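Local coordinates for periplasmic binding protein/LacI transcriptional regulator (Shewanella sp. ANA-3, PDB 5OCP) that binds L-arabinofuranose in both anomeric forms and probably hands the sugar to an arabinose ABC transporter as its periplasmic binding component, at residues Val3-Val8 with Ile61-Val66. Residues are numbered along the deposited sequence; the frame is centred on the assembly and turned at random.
Sequences VGFSQV and IIAPVV
The side chains of Phe5 and Ile61 cross at a slant on one face of a parallel sheet, illustrating how neighbouring strands share a hydrophobic surface. The phenyl ring turns its rim to the other strand: CD1 sits 3.7 Å from Ile61 CG2, Ile61 O lies in the ring plane at its edge, and CE1 reaches Ala63 CB at 4.0 Å. With CG opposite the backbone N of Phe5 (chi1 175°), the ring is carried forward along the sheet until the backbone N of Gln7 stands above one face near the rim. Ile61 spreads its branches between two partners, CG2 meeting the ring while CD1 packs on Val3 CG1 at 3.7 Å. Replacing Phe5 with an alanine would probably open a gap beside Ile61 CG2 and Ala63 CB and strip Ile61 O of its aromatic neighbour. The parallel register is fixed by Ile61 N to Gly4 O (2.7 Å), Ser6 N to Ile61 O (2.8 Å) and Ala63 N to Ser6 O (3.0 Å), all nearly straight. Further on, Val8 CG1 still touches Val65 CG2 at 3.7 Å. The Gln7 chain bends at chi2 (64°), and its OE1 accepts Val8 N in the carbonyl plane, on a lone pair; OE1 also receives Arg15, a sugar-pocket residue, while NE2 bonds Ser19. Past the strand ends the segments run toward the sugar cleft, the Val8 side chain lying about 7 Å from the bound alpha-L-arabinofuranose, as expected of strand ends in a periplasmic binding protein. Helix 13-29 covers the Phe5 face through Val22, and helix 42-54 covers the Ser6 and Ile62 face through Val49, with Gln45 bonding Ser6 OG. Within the sheet, strand 2-7 is flanked by strands 32-37 and 59-62, and strand 84-87 continues it beyond Ile61.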
loop_
_atom_site.group_PDB
_atom_site.type_symbol
_atom_site.label_atom_id
_atom_site.label_comp_id
_atom_site.label_asym_id
_atom_site.label_seq_id
_atom_site.Cartn_x
_atom_site.Cartn_y
_atom_site.Cartn_z
ATOM N N VAL A 3 3.049 -7.277 -21.870
ATOM C CA VAL A 3 3.583 -7.329 -20.513
ATOM C C VAL A 3 2.583 -7.981 -19.630
ATOM O O VAL A 3 1.402 -7.564 -19.636
ATOM C CB VAL A 3 3.847 -5.881 -20.005
ATOM C CG1 VAL A 3 4.295 -5.874 -18.543
ATOM C CG2 VAL A 3 4.884 -5.198 -20.877
ATOM N N GLY A 4 2.985 -9.030 -18.891
ATOM C CA GLY A 4 2.113 -9.664 -17.932
ATOM C C GLY A 4 2.219 -8.940 -16.592
ATOM O O GLY A 4 3.333 -8.571 -16.232
ATOM N N PHE A 5 1.097 -8.626 -15.953
ATOM C CA PHE A 5 1.139 -8.052 -14.613
ATOM C C PHE A 5 0.403 -8.949 -13.651
ATOM O O PHE A 5 -0.831 -9.135 -13.771
ATOM C CB PHE A 5 0.521 -6.662 -14.610
ATOM C CG PHE A 5 0.420 -6.024 -13.252
ATOM C CD1 PHE A 5 1.306 -6.298 -12.250
ATOM C CD2 PHE A 5 -0.627 -5.236 -12.971
ATOM C CE1 PHE A 5 1.206 -5.658 -11.034
ATOM C CE2 PHE A 5 -0.744 -4.587 -11.771
ATOM C CZ PHE A 5 0.185 -4.783 -10.809
ATOM N N SER A 6 1.110 -9.484 -12.640
ATOM C CA SER A 6 0.512 -10.270 -11.583
ATOM C C SER A 6 0.213 -9.402 -10.382
ATOM O O SER A 6 1.149 -8.960 -9.657
ATOM C CB SER A 6 1.393 -11.444 -11.185
ATOM O OG SER A 6 0.835 -12.064 -9.979
ATOM N N GLN A 7 -1.071 -9.068 -10.163
ATOM C CA GLN A 7 -1.537 -8.261 -9.042
ATOM C C GLN A 7 -1.957 -9.112 -7.882
ATOM O O GLN A 7 -2.464 -10.264 -8.075
ATOM C CB GLN A 7 -2.674 -7.367 -9.544
ATOM C CG GLN A 7 -3.342 -6.418 -8.580
ATOM C CD GLN A 7 -2.396 -5.371 -8.064
ATOM O OE1 GLN A 7 -1.466 -5.654 -7.306
ATOM N NE2 GLN A 7 -2.676 -4.127 -8.423
ATOM N N VAL A 8 -1.788 -8.554 -6.702
ATOM C CA VAL A 8 -2.117 -9.233 -5.452
ATOM C C VAL A 8 -3.596 -9.676 -5.363
ATOM O O VAL A 8 -3.896 -10.826 -4.924
ATOM C CB VAL A 8 -1.786 -8.294 -4.272
ATOM C CG1 VAL A 8 -2.323 -8.813 -2.980
ATOM C CG2 VAL A 8 -0.245 -8.008 -4.208
ATOM N N ILE A 61 5.595 -8.012 -14.848
ATOM C CA ILE A 61 5.614 -7.149 -13.611
ATOM C C ILE A 61 4.883 -7.976 -12.540
ATOM O O ILE A 61 3.785 -8.558 -12.767
ATOM C CB ILE A 61 4.866 -5.874 -13.852
ATOM C CG1 ILE A 61 5.562 -5.076 -14.977
ATOM C CG2 ILE A 61 4.800 -5.020 -12.545
ATOM C CD1 ILE A 61 4.745 -3.883 -15.458
ATOM N N ILE A 62 5.492 -8.017 -11.366
ATOM C CA ILE A 62 4.922 -8.730 -10.186
ATOM C C ILE A 62 4.774 -7.755 -8.966
ATOM O O ILE A 62 5.763 -7.081 -8.646
ATOM C CB ILE A 62 5.758 -9.947 -9.725
ATOM C CG1 ILE A 62 5.977 -10.925 -10.846
ATOM C CG2 ILE A 62 5.157 -10.551 -8.455
ATOM C CD1 ILE A 62 6.969 -12.018 -10.483
ATOM N N ALA A 63 3.558 -7.611 -8.385
ATOM C CA ALA A 63 3.340 -6.932 -7.153
ATOM C C ALA A 63 3.220 -8.064 -6.126
ATOM O O ALA A 63 2.170 -8.697 -6.030
ATOM C CB ALA A 63 2.045 -6.109 -7.169
ATOM N N PRO A 64 4.301 -8.405 -5.422
ATOM C CA PRO A 64 4.241 -9.673 -4.672
ATOM C C PRO A 64 3.484 -9.601 -3.346
ATOM O O PRO A 64 3.677 -8.671 -2.561
ATOM C CB PRO A 64 5.719 -9.951 -4.429
ATOM C CG PRO A 64 6.306 -8.562 -4.260
ATOM C CD PRO A 64 5.648 -7.803 -5.353
ATOM N N VAL A 65 2.567 -10.536 -3.097
ATOM C CA VAL A 65 1.747 -10.455 -1.863
ATOM C C VAL A 65 2.547 -10.571 -0.561
ATOM O O VAL A 65 2.296 -9.857 0.414
ATOM C CB VAL A 65 0.531 -11.459 -1.914
ATOM C CG1 VAL A 65 0.984 -12.910 -2.045
ATOM C CG2 VAL A 65 -0.431 -11.161 -0.775
ATOM N N VAL A 66 3.527 -11.496 -0.620
ATOM C CA VAL A 66 4.464 -11.731 0.485
ATOM C C VAL A 66 5.832 -11.835 -0.131
ATOM O O VAL A 66 5.982 -11.834 -1.376
ATOM C CB VAL A 66 4.112 -13.010 1.317
ATOM C CG1 VAL A 66 2.725 -12.803 1.962
ATOM C CG2 VAL A 66 4.188 -14.280 0.475
#